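Local coordinates for YARHG domain-containing protein (Legionella pneumophila subsp. pneumophila, PDB 4G2A) that is of unknown function but carries DUF4424-family and YARHG-family regions and has been put forward as a putative nutrient-binding protein, at residues 48-53 against 137-142; 24-29 against 170-175; 62-67 against 129-134; 102-107 against 125-130. All coordinates share one frame; numbering follows the deposited sequence.

From the N terminus the chain lays down residues 24-29, 48-53, 62-67 and 102-107 before any of the four loops is closed. The return then meets them in reverse order. Contact 4 closes first, at 125-130; contact 3 follows on the same strand, sharing Thr129 and Thr130; contact 1 closes at 137-142; and contact 2, the outermost, closes at 170-175. The loops nest and none crosses another. Contact 2 sets strand 21-33 parallel to 174-180 and contact 1 pairs 43-54 with 136-150, 21-33 and 43-54 being neighbours, while contacts 4 and 3 flank strand 123-131 with 102-110 and 60-68. Phe52, Val137, Ile139 and His141 pack against Phe131, Thr129 and Trp127, uniting the two groups.

Contact 1. Residues 48-53 against 137-142; sequences CNFTFK and VNIHHD
The carbonyl oxygen of Cys48 is approached three ways by strand 137-142. His141 N gives it a nearly straight hydrogen bond (2.8 Å from His141 N to Cys48 O), the CA-H of His140 adds a weaker contact, and CD2 of the His140 ring lies 3.2 Å from Cys48 O. Paired backbone bonds repeat at Phe50 with Ile139 and at Phe52 with Val137. On the face bearing Thr51 and His140, Asn49 and Asn138 reach diagonally across the strands and exchange amide bonds: Asn49 ND2 reaches Asn138 OD1 at 2.8 Å and Asn138 ND2 returns to Asn49 OD1 at 3.0 Å. Both side chains turn CG anti to the backbone N (chi1 -156° and -162°), which brings the amides together with their planes 34° apart; two bonds limit rotation of either group.

The other face is buried and largely aromatic. Phe50 directs its edge at one face of the His141 ring in a T-shaped stack, CE2 standing 3.5 Å from His141 ND1, and its CD2 meets Ile139 CG2 at 3.8 Å. Further along, Phe52 CE2 touches Ile139 CG1 at 3.5 Å. Thr51, by contrast, bonds through its hydroxyl to Ser25. The whole is a regular antiparallel pairing of strands 43-54 and 136-150, its amide-bearing face partly exposed and its aromatic face turned to strands 10-15 and 123-131, where Pro13 and Trp127 meet it.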
loop_
_atom_site.group_PDB
_atom_site.type_symbol
_atom_site.label_atom_id
_atom_site.label_comp_id
_atom_site.label_asym_id
_atom_site.label_seq_id
_atom_site.Cartn_x
_atom_site.Cartn_y
_atom_site.Cartn_z
ATOM N N CYS A 48 -1.769 5.981 13.292
ATOM C CA CYS A 48 -1.654 4.795 14.131
ATOM C C CYS A 48 -1.732 5.137 15.592
ATOM O O CYS A 48 -0.982 5.970 16.063
ATOM C CB CYS A 48 -0.363 4.039 13.831
ATOM S SG CYS A 48 0.004 3.834 12.071
ATOM N N ASN A 49 -2.576 4.423 16.321
ATOM C CA ASN A 49 -2.680 4.568 17.748
ATOM C C ASN A 49 -2.268 3.260 18.371
ATOM O O ASN A 49 -2.491 2.210 17.777
ATOM C CB ASN A 49 -4.082 5.025 18.206
ATOM C CG ASN A 49 -3.991 5.699 19.556
ATOM O OD1 ASN A 49 -3.670 6.885 19.652
ATOM N ND2 ASN A 49 -4.175 4.943 20.635
ATOM N N PHE A 50 -1.611 3.330 19.537
ATOM C CA PHE A 50 -1.100 2.175 20.268
ATOM C C PHE A 50 -1.319 2.381 21.739
ATOM O O PHE A 50 -1.130 3.491 22.252
ATOM C CB PHE A 50 0.408 1.946 20.010
ATOM C CG PHE A 50 0.866 2.094 18.584
ATOM C CD1 PHE A 50 0.805 1.020 17.701
ATOM C CD2 PHE A 50 1.337 3.313 18.112
ATOM C CE1 PHE A 50 1.181 1.173 16.353
ATOM C CE2 PHE A 50 1.714 3.463 16.774
ATOM C CZ PHE A 50 1.643 2.384 15.907
ATOM N N THR A 51 -1.689 1.312 22.426
ATOM C CA THR A 51 -1.913 1.345 23.865
ATOM C C THR A 51 -0.911 0.379 24.459
ATOM O O THR A 51 -0.851 -0.775 24.041
ATOM C CB THR A 51 -3.389 1.010 24.190
ATOM O OG1 THR A 51 -4.261 1.809 23.393
ATOM C CG2 THR A 51 -3.730 1.207 25.625
ATOM N N PHE A 52 -0.096 0.861 25.376
ATOM C CA PHE A 52 0.934 0.073 26.057
ATOM C C PHE A 52 0.648 0.019 27.525
ATOM O O PHE A 52 0.218 1.029 28.082
ATOM C CB PHE A 52 2.326 0.687 25.845
ATOM C CG PHE A 52 2.834 0.643 24.426
ATOM C CD1 PHE A 52 3.526 -0.463 23.954
ATOM C CD2 PHE A 52 2.656 1.725 23.576
ATOM C CE1 PHE A 52 4.007 -0.495 22.650
ATOM C CE2 PHE A 52 3.140 1.696 22.274
ATOM C CZ PHE A 52 3.826 0.595 21.819
ATOM N N LYS A 53 0.905 -1.123 28.172
ATOM C CA LYS A 53 0.712 -1.217 29.610
ATOM C C LYS A 53 2.003 -1.655 30.342
ATOM O O LYS A 53 2.626 -2.661 29.985
ATOM C CB LYS A 53 -0.457 -2.149 29.992
ATOM C CG LYS A 53 -0.851 -1.966 31.464
ATOM C CD LYS A 53 -1.913 -2.930 31.957
ATOM C CE LYS A 53 -1.995 -2.992 33.477
ATOM N NZ LYS A 53 -1.009 -3.961 34.055
ATOM N N VAL A 137 0.206 3.883 28.618
ATOM C CA VAL A 137 0.719 5.038 27.880
ATOM C C VAL A 137 0.167 4.946 26.470
ATOM O O VAL A 137 0.174 3.871 25.868
ATOM C CB VAL A 137 2.275 5.165 27.936
ATOM C CG1 VAL A 137 2.819 6.128 26.889
ATOM C CG2 VAL A 137 2.724 5.596 29.330
ATOM N N ASN A 138 -0.371 6.065 25.980
ATOM C CA ASN A 138 -0.891 6.166 24.622
ATOM C C ASN A 138 0.212 6.670 23.680
ATOM O O ASN A 138 0.872 7.674 23.980
ATOM C CB ASN A 138 -2.092 7.097 24.572
ATOM C CG ASN A 138 -2.896 6.896 23.314
ATOM O OD1 ASN A 138 -3.683 5.962 23.214
ATOM N ND2 ASN A 138 -2.678 7.730 22.309
ATOM N N ILE A 139 0.438 5.944 22.570
ATOM C CA ILE A 139 1.403 6.324 21.541
ATOM C C ILE A 139 0.618 6.537 20.267
ATOM O O ILE A 139 -0.217 5.712 19.925
ATOM C CB ILE A 139 2.610 5.319 21.360
ATOM C CG1 ILE A 139 3.458 5.147 22.675
ATOM C CG2 ILE A 139 3.516 5.710 20.157
ATOM C CD1 ILE A 139 4.135 6.422 23.270
ATOM N N HIS A 140 0.857 7.666 19.593
ATOM C CA HIS A 140 0.231 7.992 18.315
ATOM C C HIS A 140 1.287 8.379 17.281
ATOM O O HIS A 140 2.197 9.146 17.578
ATOM C CB HIS A 140 -0.830 9.098 18.438
ATOM C CG HIS A 140 -1.578 9.327 17.158
ATOM N ND1 HIS A 140 -1.222 10.332 16.287
ATOM C CD2 HIS A 140 -2.598 8.625 16.619
ATOM C CE1 HIS A 140 -2.055 10.233 15.263
ATOM N NE2 HIS A 140 -2.895 9.216 15.414
ATOM N N HIS A 141 1.148 7.819 16.075
ATOM C CA HIS A 141 1.972 8.049 14.903
ATOM C C HIS A 141 1.141 8.681 13.799
ATOM O O HIS A 141 -0.037 8.352 13.617
ATOM C CB HIS A 141 2.577 6.739 14.383
ATOM C CG HIS A 141 3.683 6.179 15.206
ATOM N ND1 HIS A 141 4.235 4.940 14.918
ATOM C CD2 HIS A 141 4.300 6.684 16.301
ATOM C CE1 HIS A 141 5.170 4.740 15.829
ATOM N NE2 HIS A 141 5.243 5.763 16.684
ATOM N N ASP A 142 1.764 9.589 13.065
ATOM C CA ASP A 142 1.180 10.269 11.913
ATOM C C ASP A 142 2.338 10.506 10.964
ATOM O O ASP A 142 3.334 11.110 11.355
ATOM C CB ASP A 142 0.445 11.570 12.320
ATOM C CG ASP A 142 -0.130 12.424 11.200
ATOM O OD1 ASP A 142 -0.008 12.029 10.022
ATOM O OD2 ASP A 142 -0.664 13.515 11.500
#

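Contact 2. Residues 24-29 against 170-175; sequences VSELIR and SSIGHT. With SO4 (sulfate ion), chain D; SO4 (sulfate ion), chain E.
Before Ile172 leans against Glu26, Ser171 shapes the turn that brings it there: its OG accepts from Gly173 N at 3.3 Å, forming an ST turn. Ile172 then offers its CG1 branch to the glutamate, CD1 lying 3.7 Å from Glu26 OE1. Leu12 and Phe223 also pack on this side chain. Gly173, with a positive phi of 64°, brings its CA to 3.2 Å from Val24 O in a CA-H contact with the carbonyl.

At His174 the strand begins. Its N binds Val24 O at 2.9 Å, while its own carbonyl O receives Glu26 N at 3.0 Å and, more weakly, the CA-H of Ser25. These bonds set a parallel pairing, Ser25 beside His174 and Glu26 beside Thr175. The imidazole leads off to Asp219, which takes a bond from NE2.

Thr175 ends the walk with a buried polar link: OG1 donates to Glu26 OE1 at 2.8 Å. A bend at chi2 (74°) carries the carboxylate across to the neighbouring strand to meet it. Farther along strand 21-33, Arg29 binds two sulfates, presumably picked up from the crystallisation solution, with NE to one and NH1 and NH2 to the other.

Strand 21-33 thus lies between two partners, running parallel to 174-180 and antiparallel to 43-54, while strand 215-220 pairs antiparallel with 174-180 in turn.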
loop_
_atom_site.group_PDB
_atom_site.type_symbol
_atom_site.label_atom_id
_atom_site.label_comp_id
_atom_site.label_asym_id
_atom_site.label_seq_id
_atom_site.Cartn_x
_atom_site.Cartn_y
_atom_site.Cartn_z
ATOM N N VAL A 24 -1.289 -3.564 24.195
ATOM C CA VAL A 24 -2.605 -4.135 24.437
ATOM C C VAL A 24 -3.614 -3.851 23.313
ATOM O O VAL A 24 -4.573 -4.607 23.174
ATOM C CB VAL A 24 -3.170 -3.762 25.830
ATOM C CG1 VAL A 24 -2.394 -4.472 26.938
ATOM C CG2 VAL A 24 -3.158 -2.261 26.055
ATOM N N SER A 25 -3.393 -2.808 22.503
ATOM C CA SER A 25 -4.280 -2.488 21.386
ATOM C C SER A 25 -3.607 -1.552 20.396
ATOM O O SER A 25 -2.697 -0.811 20.756
ATOM C CB SER A 25 -5.592 -1.870 21.871
ATOM O OG SER A 25 -5.466 -0.478 22.113
ATOM N N GLU A 26 -4.047 -1.620 19.137
ATOM C CA GLU A 26 -3.591 -0.773 18.028
ATOM C C GLU A 26 -4.785 -0.410 17.161
ATOM O O GLU A 26 -5.747 -1.174 17.073
ATOM C CB GLU A 26 -2.502 -1.444 17.158
ATOM C CG GLU A 26 -1.342 -2.130 17.884
ATOM C CD GLU A 26 -1.718 -3.455 18.523
ATOM O OE1 GLU A 26 -2.393 -4.271 17.856
ATOM O OE2 GLU A 26 -1.413 -3.642 19.722
ATOM N N LEU A 27 -4.733 0.761 16.547
ATOM C CA LEU A 27 -5.750 1.278 15.644
ATOM C C LEU A 27 -4.967 1.878 14.500
ATOM O O LEU A 27 -4.399 2.955 14.652
ATOM C CB LEU A 27 -6.644 2.282 16.392
ATOM C CG LEU A 27 -7.806 2.920 15.632
ATOM C CD1 LEU A 27 -8.878 1.879 15.271
ATOM C CD2 LEU A 27 -8.444 4.021 16.470
ATOM N N ILE A 28 -4.815 1.121 13.400
ATOM C CA ILE A 28 -3.962 1.516 12.289
ATOM C C ILE A 28 -4.807 1.793 11.030
ATOM O O ILE A 28 -5.424 0.898 10.446
ATOM C CB ILE A 28 -2.869 0.424 12.086
ATOM C CG1 ILE A 28 -1.992 0.304 13.376
ATOM C CG2 ILE A 28 -1.997 0.717 10.848
ATOM C CD1 ILE A 28 -1.334 -1.037 13.624
ATOM N N ARG A 29 -4.809 3.052 10.624
ATOM C CA ARG A 29 -5.571 3.533 9.478
ATOM C C ARG A 29 -4.597 3.950 8.407
ATOM O O ARG A 29 -3.740 4.774 8.671
ATOM C CB ARG A 29 -6.487 4.698 9.907
ATOM C CG ARG A 29 -7.638 4.927 8.963
ATOM C CD ARG A 29 -8.466 6.089 9.435
ATOM N NE ARG A 29 -9.519 6.450 8.489
ATOM C CZ ARG A 29 -9.358 7.341 7.522
ATOM N NH1 ARG A 29 -8.195 7.960 7.368
ATOM N NH2 ARG A 29 -10.348 7.606 6.690
ATOM N N SER A 170 2.955 -12.858 24.253
ATOM C CA SER A 170 2.850 -13.295 22.859
ATOM C C SER A 170 2.057 -12.294 21.997
ATOM O O SER A 170 2.570 -11.795 20.973
ATOM C CB SER A 170 2.210 -14.685 22.780
ATOM O OG SER A 170 1.127 -14.855 23.685
ATOM N N SER A 171 0.838 -11.968 22.451
ATOM C CA SER A 171 -0.093 -11.114 21.733
ATOM C C SER A 171 0.215 -9.604 21.844
ATOM O O SER A 171 0.823 -9.140 22.819
ATOM C CB SER A 171 -1.533 -11.407 22.170
ATOM O OG SER A 171 -2.034 -10.611 23.232
ATOM N N ILE A 172 -0.207 -8.858 20.798
ATOM C CA ILE A 172 -0.162 -7.398 20.733
ATOM C C ILE A 172 -1.617 -6.905 20.988
ATOM O O ILE A 172 -1.980 -5.803 20.597
ATOM C CB ILE A 172 0.502 -6.802 19.434
ATOM C CG1 ILE A 172 -0.204 -7.225 18.132
ATOM C CG2 ILE A 172 1.999 -7.094 19.386
ATOM C CD1 ILE A 172 0.320 -6.546 16.822
ATOM N N GLY A 173 -2.424 -7.746 21.646
ATOM C CA GLY A 173 -3.808 -7.463 22.008
ATOM C C GLY A 173 -4.771 -7.263 20.859
ATOM O O GLY A 173 -4.733 -8.009 19.875
ATOM N N HIS A 174 -5.676 -6.271 21.014
ATOM C CA HIS A 174 -6.719 -5.904 20.064
ATOM C C HIS A 174 -6.148 -5.091 18.906
ATOM O O HIS A 174 -5.928 -3.897 19.039
ATOM C CB HIS A 174 -7.857 -5.130 20.753
ATOM C CG HIS A 174 -9.139 -5.134 19.972
ATOM N ND1 HIS A 174 -10.263 -4.492 20.441
ATOM C CD2 HIS A 174 -9.438 -5.723 18.786
ATOM C CE1 HIS A 174 -11.201 -4.702 19.530
ATOM N NE2 HIS A 174 -10.745 -5.434 18.516
ATOM N N THR A 175 -5.945 -5.748 17.760
ATOM C CA THR A 175 -5.358 -5.180 16.556
ATOM C C THR A 175 -6.431 -4.787 15.553
ATOM O O THR A 175 -7.133 -5.645 15.006
ATOM C CB THR A 175 -4.349 -6.202 15.966
ATOM O OG1 THR A 175 -3.521 -6.674 17.038
ATOM C CG2 THR A 175 -3.483 -5.615 14.860
HETATM S S SO4 D . -9.405 10.044 4.463
HETATM O O1 SO4 D . -8.862 10.578 3.211
HETATM O O2 SO4 D . -10.019 8.727 4.234
HETATM O O3 SO4 D . -8.340 9.921 5.452
HETATM O O4 SO4 D . -10.407 10.986 4.965
HETATM S S SO4 E . -13.734 5.321 8.009
HETATM O O1 SO4 E . -13.654 6.467 7.098
HETATM O O2 SO4 E . -13.865 4.081 7.234
HETATM O O3 SO4 E . -12.520 5.273 8.840
HETATM O O4 SO4 E . -14.907 5.456 8.877
#

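Contact 3. Residues 62-67 against 129-134; sequences ISMAFP and TTFPPL. With SO4 (sulfate ion), chain B.
An antiparallel hydrogen-bonded pair, Ile62 with Thr129, joins strands 60-68 and 123-131 near the end of the latter, just before the chain turns through two prolines. Ile62 N donates to Thr129 O at 2.9 Å and is almost straight (174° at the hydrogen); in return Thr129 N reaches Ile62 O at 2.8 Å. The threonine hydroxyl adds a weak bond to that same Ile62 O, at 3.4 Å. Two donors from one residue therefore address a single carbonyl.

The side chains of the pair lie on the same face as that of Met64, which was deposited as selenomethionine. A chi1 of 71° in Thr129 sets the hydroxyl beside Ile62 and leaves CG2 toward the selenium, 3.9 Å from Thr129 CG2 to Met64 SE. CG1 of Ile62 comes close to the hydroxyl, 3.2 Å from Thr129 OG1. Met64 runs out extended, at about a right angle to Phe131, so that its methyl CE arrives at the edge of the ring, in plane, 3.8 Å from Phe131 CZ. Ile62 CG1 touches the neighbouring ring atom, Phe131 CE1, at 4.0 Å. Phe52, Val137 and Ile139 pack against these groups.

At the edge of strand 60-68 turned away from Thr129, Ser63 N binds a sulfate, likely a crystallisation additive, which Ser17 also holds. The chemistry is thus divided: backbone bonds fix the pairing, the Thr129 hydroxyl adds only a weak bond to a main-chain carbonyl, and what remains of the buried face relies on apolar contact.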
loop_
_atom_site.group_PDB
_atom_site.type_symbol
_atom_site.label_atom_id
_atom_site.label_comp_id
_atom_site.label_asym_id
_atom_site.label_seq_id
_atom_site.Cartn_x
_atom_site.Cartn_y
_atom_site.Cartn_z
ATOM N N ILE A 62 11.607 4.005 29.291
ATOM C CA ILE A 62 12.124 3.239 28.157
ATOM C C ILE A 62 12.230 4.131 26.915
ATOM O O ILE A 62 11.528 5.135 26.774
ATOM C CB ILE A 62 11.301 1.935 27.849
ATOM C CG1 ILE A 62 9.936 2.217 27.173
ATOM C CG2 ILE A 62 11.160 0.997 29.056
ATOM C CD1 ILE A 62 9.577 1.232 26.075
ATOM N N SER A 63 13.121 3.748 26.026
ATOM C CA SER A 63 13.305 4.394 24.750
ATOM C C SER A 63 12.562 3.542 23.695
ATOM O O SER A 63 12.701 2.312 23.658
ATOM C CB SER A 63 14.796 4.542 24.445
ATOM O OG SER A 63 15.026 5.390 23.330
HETATM N N MSE A 64 11.689 4.183 22.929
HETATM C CA MSE A 64 10.923 3.539 21.868
HETATM C C MSE A 64 11.471 3.982 20.550
HETATM O O MSE A 64 11.931 5.119 20.440
HETATM C CB MSE A 64 9.448 3.908 21.950
HETATM C CG MSE A 64 8.685 3.170 22.997
HETATM SE SE MSE A 64 6.786 3.348 22.629
HETATM C CE MSE A 64 6.149 2.681 24.351
ATOM N N ALA A 65 11.382 3.115 19.529
ATOM C CA ALA A 65 11.874 3.440 18.199
ATOM C C ALA A 65 10.880 3.078 17.122
ATOM O O ALA A 65 10.222 2.030 17.214
ATOM C CB ALA A 65 13.185 2.721 17.942
ATOM N N PHE A 66 10.781 3.953 16.089
ATOM C CA PHE A 66 9.991 3.719 14.878
ATOM C C PHE A 66 10.985 3.399 13.754
ATOM O O PHE A 66 11.619 4.327 13.274
ATOM C CB PHE A 66 9.075 4.907 14.504
ATOM C CG PHE A 66 8.495 4.818 13.096
ATOM C CD1 PHE A 66 7.369 4.044 12.834
ATOM C CD2 PHE A 66 9.065 5.525 12.043
ATOM C CE1 PHE A 66 6.814 3.996 11.548
ATOM C CE2 PHE A 66 8.513 5.462 10.754
ATOM C CZ PHE A 66 7.386 4.705 10.523
ATOM N N PRO A 67 11.162 2.109 13.348
ATOM C CA PRO A 67 12.112 1.794 12.267
ATOM C C PRO A 67 11.542 2.103 10.899
ATOM O O PRO A 67 10.331 2.043 10.700
ATOM C CB PRO A 67 12.358 0.292 12.423
ATOM C CG PRO A 67 11.464 -0.171 13.511
ATOM C CD PRO A 67 10.474 0.892 13.810
ATOM N N THR A 129 9.712 7.327 26.805
ATOM C CA THR A 129 8.369 7.086 27.343
ATOM C C THR A 129 8.520 6.669 28.814
ATOM O O THR A 129 9.210 5.692 29.111
ATOM C CB THR A 129 7.572 6.052 26.519
ATOM O OG1 THR A 129 8.122 4.758 26.734
ATOM C CG2 THR A 129 7.550 6.346 25.035
ATOM N N THR A 130 7.908 7.434 29.722
ATOM C CA THR A 130 7.925 7.136 31.147
ATOM C C THR A 130 6.568 6.558 31.514
ATOM O O THR A 130 5.519 7.120 31.180
ATOM C CB THR A 130 8.321 8.365 32.005
ATOM O OG1 THR A 130 9.616 8.819 31.591
ATOM C CG2 THR A 130 8.392 8.039 33.492
ATOM N N PHE A 131 6.600 5.412 32.172
ATOM C CA PHE A 131 5.404 4.762 32.639
ATOM C C PHE A 131 5.374 4.748 34.161
ATOM O O PHE A 131 6.177 4.018 34.762
ATOM C CB PHE A 131 5.296 3.314 32.136
ATOM C CG PHE A 131 5.176 3.039 30.659
ATOM C CD1 PHE A 131 6.270 3.195 29.815
ATOM C CD2 PHE A 131 4.017 2.467 30.138
ATOM C CE1 PHE A 131 6.175 2.881 28.462
ATOM C CE2 PHE A 131 3.934 2.131 28.791
ATOM C CZ PHE A 131 5.004 2.362 27.956
ATOM N N PRO A 132 4.406 5.473 34.792
ATOM C CA PRO A 132 4.194 5.342 36.246
ATOM C C PRO A 132 3.861 3.878 36.647
ATOM O O PRO A 132 3.581 3.063 35.756
ATOM C CB PRO A 132 2.973 6.260 36.500
ATOM C CG PRO A 132 2.929 7.184 35.345
ATOM C CD PRO A 132 3.395 6.364 34.187
ATOM N N PRO A 133 3.840 3.502 37.951
ATOM C CA PRO A 133 3.515 2.098 38.306
ATOM C C PRO A 133 2.164 1.607 37.763
ATOM O O PRO A 133 1.136 2.264 37.943
ATOM C CB PRO A 133 3.510 2.115 39.845
ATOM C CG PRO A 133 4.412 3.239 40.209
ATOM C CD PRO A 133 4.169 4.292 39.157
ATOM N N LEU A 134 2.193 0.453 37.069
ATOM C CA LEU A 134 1.071 -0.276 36.442
ATOM C C LEU A 134 0.236 0.568 35.428
ATOM O O LEU A 134 -0.886 0.180 35.065
ATOM C CB LEU A 134 0.149 -0.895 37.521
ATOM C CG LEU A 134 0.749 -2.069 38.315
ATOM C CD1 LEU A 134 -0.164 -2.481 39.449
ATOM C CD2 LEU A 134 1.080 -3.277 37.401
HETATM S S SO4 B . 15.996 1.774 27.142
HETATM O O1 SO4 B . 17.155 1.968 26.267
HETATM O O2 SO4 B . 16.134 0.532 27.907
HETATM O O3 SO4 B . 15.886 2.902 28.072
HETATM O O4 SO4 B . 14.801 1.694 26.322
#

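Contact 4. Residues 102-107 against 125-130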
loop_
_atom_site.group_PDB
_atom_site.type_symbol
_atom_site.label_atom_id
_atom_site.label_comp_id
_atom_site.label_asym_id
_atom_site.label_seq_id
_atom_site.Cartn_x
_atom_site.Cartn_y
_atom_site.Cartn_z
ATOM N N LYS A 102 0.641 14.306 23.878
ATOM C CA LYS A 102 1.600 15.418 23.819
ATOM C C LYS A 102 2.681 15.114 22.769
ATOM O O LYS A 102 3.360 14.077 22.859
ATOM C CB LYS A 102 2.236 15.689 25.188
ATOM C CG LYS A 102 3.216 16.867 25.190
ATOM C CD LYS A 102 3.810 17.051 26.573
ATOM C CE LYS A 102 5.027 17.937 26.583
ATOM N NZ LYS A 102 5.716 17.901 27.906
ATOM N N GLN A 103 2.860 16.035 21.793
ATOM C CA GLN A 103 3.848 15.897 20.722
ATOM C C GLN A 103 5.278 15.938 21.292
ATOM O O GLN A 103 5.611 16.811 22.099
ATOM C CB GLN A 103 3.655 16.946 19.608
ATOM C CG GLN A 103 4.429 16.549 18.336
ATOM C CD GLN A 103 4.407 17.561 17.216
ATOM O OE1 GLN A 103 3.353 17.908 16.669
ATOM N NE2 GLN A 103 5.590 17.958 16.768
ATOM N N VAL A 104 6.104 14.953 20.897
ATOM C CA VAL A 104 7.468 14.845 21.405
ATOM C C VAL A 104 8.487 14.929 20.279
ATOM O O VAL A 104 8.185 14.551 19.141
ATOM C CB VAL A 104 7.699 13.557 22.259
ATOM C CG1 VAL A 104 6.790 13.518 23.482
ATOM C CG2 VAL A 104 7.562 12.284 21.433
ATOM N N SER A 105 9.710 15.389 20.617
ATOM C CA SER A 105 10.853 15.392 19.702
ATOM C C SER A 105 11.258 13.949 19.424
ATOM O O SER A 105 11.372 13.145 20.350
ATOM C CB SER A 105 12.040 16.147 20.302
ATOM O OG SER A 105 11.745 17.511 20.548
ATOM N N ALA A 106 11.419 13.609 18.162
ATOM C CA ALA A 106 11.862 12.281 17.744
ATOM C C ALA A 106 13.225 12.452 17.130
ATOM O O ALA A 106 13.366 13.246 16.187
ATOM C CB ALA A 106 10.876 11.680 16.753
ATOM N N GLN A 107 14.239 11.748 17.671
ATOM C CA GLN A 107 15.618 11.859 17.199
ATOM C C GLN A 107 15.986 10.680 16.280
ATOM O O GLN A 107 15.810 9.519 16.664
ATOM C CB GLN A 107 16.582 11.946 18.398
ATOM C CG GLN A 107 17.865 12.715 18.106
ATOM C CD GLN A 107 19.067 12.212 18.878
ATOM O OE1 GLN A 107 19.048 12.063 20.109
ATOM N NE2 GLN A 107 20.159 11.973 18.169
ATOM N N TYR A 125 13.444 6.401 14.307
ATOM C CA TYR A 125 13.176 7.633 15.065
ATOM C C TYR A 125 12.974 7.208 16.501
ATOM O O TYR A 125 12.233 6.261 16.742
ATOM C CB TYR A 125 11.960 8.409 14.534
ATOM C CG TYR A 125 12.125 8.937 13.127
ATOM C CD1 TYR A 125 13.237 9.698 12.769
ATOM C CD2 TYR A 125 11.150 8.717 12.161
ATOM C CE1 TYR A 125 13.392 10.188 11.471
ATOM C CE2 TYR A 125 11.296 9.202 10.859
ATOM C CZ TYR A 125 12.415 9.942 10.522
ATOM O OH TYR A 125 12.578 10.384 9.231
ATOM N N PHE A 126 13.673 7.842 17.443
ATOM C CA PHE A 126 13.633 7.467 18.865
ATOM C C PHE A 126 12.970 8.528 19.732
ATOM O O PHE A 126 13.081 9.724 19.459
ATOM C CB PHE A 126 15.062 7.218 19.391
ATOM C CG PHE A 126 15.800 6.045 18.782
ATOM C CD1 PHE A 126 16.469 6.176 17.566
ATOM C CD2 PHE A 126 15.887 4.831 19.455
ATOM C CE1 PHE A 126 17.144 5.093 16.998
ATOM C CE2 PHE A 126 16.592 3.754 18.901
ATOM C CZ PHE A 126 17.218 3.893 17.675
ATOM N N TRP A 127 12.314 8.086 20.810
ATOM C CA TRP A 127 11.673 8.960 21.792
ATOM C C TRP A 127 11.612 8.247 23.159
ATOM O O TRP A 127 11.614 7.013 23.220
ATOM C CB TRP A 127 10.270 9.412 21.311
ATOM C CG TRP A 127 9.255 8.307 21.184
ATOM C CD1 TRP A 127 8.341 7.925 22.122
ATOM C CD2 TRP A 127 9.002 7.496 20.030
ATOM N NE1 TRP A 127 7.593 6.872 21.655
ATOM C CE2 TRP A 127 7.954 6.609 20.361
ATOM C CE3 TRP A 127 9.573 7.420 18.746
ATOM C CZ2 TRP A 127 7.472 5.644 19.462
ATOM C CZ3 TRP A 127 9.101 6.460 17.865
ATOM C CH2 TRP A 127 8.061 5.586 18.228
ATOM N N LYS A 128 11.566 9.026 24.249
ATOM C CA LYS A 128 11.472 8.463 25.598
ATOM C C LYS A 128 10.025 8.353 26.002
ATOM O O LYS A 128 9.195 9.155 25.566
ATOM C CB LYS A 128 12.248 9.301 26.636
ATOM C CG LYS A 128 13.755 9.382 26.398
ATOM C CD LYS A 128 14.534 8.117 26.812
ATOM C CE LYS A 128 15.918 8.075 26.199
ATOM N NZ LYS A 128 16.741 9.268 26.560
ATOM N N THR A 129 9.712 7.327 26.805
ATOM C CA THR A 129 8.369 7.086 27.343
ATOM C C THR A 129 8.520 6.669 28.814
ATOM O O THR A 129 9.210 5.692 29.111
ATOM C CB THR A 129 7.572 6.052 26.519
ATOM O OG1 THR A 129 8.122 4.758 26.734
ATOM C CG2 THR A 129 7.550 6.346 25.035
ATOM N N THR A 130 7.908 7.434 29.722
ATOM C CA THR A 130 7.925 7.136 31.147
ATOM C C THR A 130 6.568 6.558 31.514
ATOM O O THR A 130 5.519 7.120 31.180
ATOM C CB THR A 130 8.321 8.365 32.005
ATOM O OG1 THR A 130 9.616 8.819 31.591
ATOM C CG2 THR A 130 8.392 8.039 33.492
HETATM O O HOH W 1 11.704 12.228 23.049
#
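Val104 and Trp127 meet at about a right angle, and the closest touch is at the root of the tryptophan: CG2 of Val104 lies 3.9 Å from Trp127 CB. The indole itself leads away, because its CG straddles the main-chain N and C (chi1 65°). It lies instead among Met64, Phe66 and Ile139, with the His141 ring about perpendicular to it. Val104 in turn rests on Val97 and Val99.

Two residues on, Ala106 and Tyr125 approach through their beta carbons, 4.1 Å from Ala106 CB to Tyr125 CB, while the phenol ring departs toward Phe68 and Phe95. Phe126 behaves differently. Its ring turns an edge to the Gln107 carbonyl, whose oxygen lies in the ring plane, 3.5 Å from Phe126 CD1 to Gln107 O, and the ring also packs on Ala65, Val16 and Ile111.

The backbones are joined by one antiparallel hydrogen-bonded pair. Gln107 N donates to Phe126 O at 2.9 Å, and Phe126 N to Gln107 O at 2.8 Å. The CA of Ala106 also nears Phe126 O, at 3.3 Å, as a CA-H contact. Toward Val104 the strands diverge, and a water bridges the widening: it donates to Ser105 O at 2.9 Å and accepts only weakly from Lys128 N.

With a single backbone pair, a few aliphatic touches and a water, this surface junction depends little on direct polar side-chain bonds; the large rings of strand 123-131 are engaged mainly with other parts of the fold.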